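Side-chain contact in Poly(A) ribonuclease POP2 (Saccharomyces cerevisiae, PDB 1UOC), which degrades poly(A) tails of mRNA from the 3' end as a probably catalytic nuclease subunit of the CCR4-NOT deadenylase complex: residues A[32-35]-A[36-40]. Residues are numbered along the deposited sequence; the frame is centred on the assembly and turned at random.
Sequences RQLV and SQYNH. With CA (calcium ion), chain C.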
loop_
_atom_site.group_PDB
_atom_site.type_symbol
_atom_site.label_atom_id
_atom_site.label_comp_id
_atom_site.label_asym_id
_atom_site.label_seq_id
_atom_site.Cartn_x
_atom_site.Cartn_y
_atom_site.Cartn_z
ATOM N N ARG A 32 5.854 -12.053 -10.084
ATOM C CA ARG A 32 7.207 -12.555 -9.993
ATOM C C ARG A 32 8.074 -12.230 -11.221
ATOM O O ARG A 32 9.255 -11.910 -11.081
ATOM C CB ARG A 32 7.141 -14.066 -9.776
ATOM C CG ARG A 32 8.274 -14.666 -8.976
ATOM C CD ARG A 32 8.005 -16.161 -8.745
ATOM N NE ARG A 32 6.819 -16.354 -7.926
ATOM C CZ ARG A 32 5.827 -17.192 -8.204
ATOM N NH1 ARG A 32 5.860 -17.943 -9.298
ATOM N NH2 ARG A 32 4.787 -17.268 -7.382
ATOM N N GLN A 33 7.514 -12.295 -12.425
ATOM C CA GLN A 33 8.350 -12.007 -13.585
ATOM C C GLN A 33 8.351 -10.542 -13.990
ATOM O O GLN A 33 9.158 -10.133 -14.806
ATOM C CB GLN A 33 7.989 -12.910 -14.785
ATOM C CG GLN A 33 6.818 -12.486 -15.627
ATOM C CD GLN A 33 7.184 -11.502 -16.736
ATOM O OE1 GLN A 33 6.317 -10.801 -17.249
ATOM N NE2 GLN A 33 8.457 -11.458 -17.117
ATOM N N LEU A 34 7.474 -9.739 -13.401
ATOM C CA LEU A 34 7.452 -8.320 -13.745
ATOM C C LEU A 34 8.344 -7.513 -12.813
ATOM O O LEU A 34 8.967 -6.537 -13.236
ATOM C CB LEU A 34 6.025 -7.744 -13.657
ATOM C CG LEU A 34 4.927 -8.197 -14.622
ATOM C CD1 LEU A 34 3.584 -7.621 -14.171
ATOM C CD2 LEU A 34 5.265 -7.745 -16.031
ATOM N N VAL A 35 8.431 -7.934 -11.552
ATOM C CA VAL A 35 9.186 -7.164 -10.566
ATOM C C VAL A 35 10.614 -6.729 -10.888
ATOM O O VAL A 35 10.996 -5.618 -10.526
ATOM C CB VAL A 35 9.159 -7.837 -9.158
ATOM C CG1 VAL A 35 9.989 -9.109 -9.147
ATOM C CG2 VAL A 35 9.681 -6.845 -8.095
ATOM N N SER A 36 11.404 -7.558 -11.565
ATOM C CA SER A 36 12.778 -7.137 -11.884
ATOM C C SER A 36 12.801 -5.819 -12.667
ATOM O O SER A 36 13.698 -5.004 -12.490
ATOM C CB SER A 36 13.524 -8.224 -12.672
ATOM O OG SER A 36 12.893 -8.485 -13.917
ATOM N N GLN A 37 11.811 -5.600 -13.524
ATOM C CA GLN A 37 11.738 -4.365 -14.303
ATOM C C GLN A 37 10.828 -3.331 -13.622
ATOM O O GLN A 37 11.172 -2.145 -13.477
ATOM C CB GLN A 37 11.208 -4.652 -15.717
ATOM C CG GLN A 37 11.136 -3.413 -16.595
ATOM C CD GLN A 37 10.758 -3.740 -18.034
ATOM O OE1 GLN A 37 10.803 -4.892 -18.452
ATOM N NE2 GLN A 37 10.395 -2.716 -18.796
ATOM N N TYR A 38 9.646 -3.784 -13.228
ATOM C CA TYR A 38 8.693 -2.911 -12.569
ATOM C C TYR A 38 8.915 -3.130 -11.083
ATOM O O TYR A 38 8.105 -3.761 -10.396
ATOM C CB TYR A 38 7.287 -3.274 -13.030
ATOM C CG TYR A 38 7.167 -3.143 -14.534
ATOM C CD1 TYR A 38 7.249 -4.265 -15.367
ATOM C CD2 TYR A 38 7.056 -1.884 -15.131
ATOM C CE1 TYR A 38 7.225 -4.138 -16.750
ATOM C CE2 TYR A 38 7.031 -1.739 -16.513
ATOM C CZ TYR A 38 7.116 -2.868 -17.317
ATOM O OH TYR A 38 7.097 -2.720 -18.686
ATOM N N ASN A 39 10.050 -2.594 -10.625
ATOM C CA ASN A 39 10.521 -2.739 -9.253
ATOM C C ASN A 39 9.996 -1.776 -8.197
ATOM O O ASN A 39 10.506 -1.758 -7.074
ATOM C CB ASN A 39 12.067 -2.768 -9.225
ATOM C CG ASN A 39 12.714 -1.493 -9.798
ATOM O OD1 ASN A 39 12.072 -0.449 -9.921
ATOM N ND2 ASN A 39 14.005 -1.580 -10.134
ATOM N N HIS A 40 9.000 -0.969 -8.547
ATOM C CA HIS A 40 8.378 -0.056 -7.580
ATOM C C HIS A 40 7.007 -0.672 -7.272
ATOM O O HIS A 40 6.208 -0.918 -8.173
ATOM C CB HIS A 40 8.222 1.357 -8.161
ATOM C CG HIS A 40 9.465 2.191 -8.071
ATOM N ND1 HIS A 40 10.669 1.803 -8.626
ATOM C CD2 HIS A 40 9.697 3.381 -7.465
ATOM C CE1 HIS A 40 11.587 2.717 -8.360
ATOM N NE2 HIS A 40 11.026 3.685 -7.656
HETATM CA CA CA C . 11.423 -10.307 -14.782
HETATM O O HOH W 1 11.210 -10.641 -12.145
#
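L34 and Y38 meet where the polypeptide leaves helix 24-34 and turns towards strand 40-48, in the RNase D domain of this DEDD nuclease. The carbonyl oxygen of L34 takes two amide donors from opposite faces of its plane: Y38 N at 2.8 Å, nearly straight at 166°, and Q37 N at 3.0 Å, more bent. The tyrosine side chain starts beside this doubly used oxygen. Its CB lies 3.7 Å from L34 O; CG is a little farther off, and CD1 approaches the oxygen obliquely while also meeting L34 CD2 at 4.1 Å. CE1 still touches the same methyl, beyond which CZ and OH lead away from L34; CG of Q37 lies over one ring face, near the rim. With CG anti to the carbonyl carbon (chi1 -58°), the ring is swung back toward the helix, where it slants across the leucine side chain. An aromatic residue suits this place, since its broad ring can touch leucine here and also L85 and P93. Cutting Y38 back to an alanine would probably leave L34 CD2 without its aromatic neighbour and open a gap beside L85 and P93. Y38 also centres an inverse gamma turn, closed by a weak bond from N39 N to Q37 O. Branched V35 packs instead on L150 and V156. A calcium ion, away from the predicted catalytic metal site, bridges helix residue Q33, through its backbone carbonyl, and S36, whose one-carbon arm holds the hydroxyl close to the backbone. A calcium-bound water donates to R32 O and accepts from S36 N, while S36 OG binds the calcium at 2.5 Å.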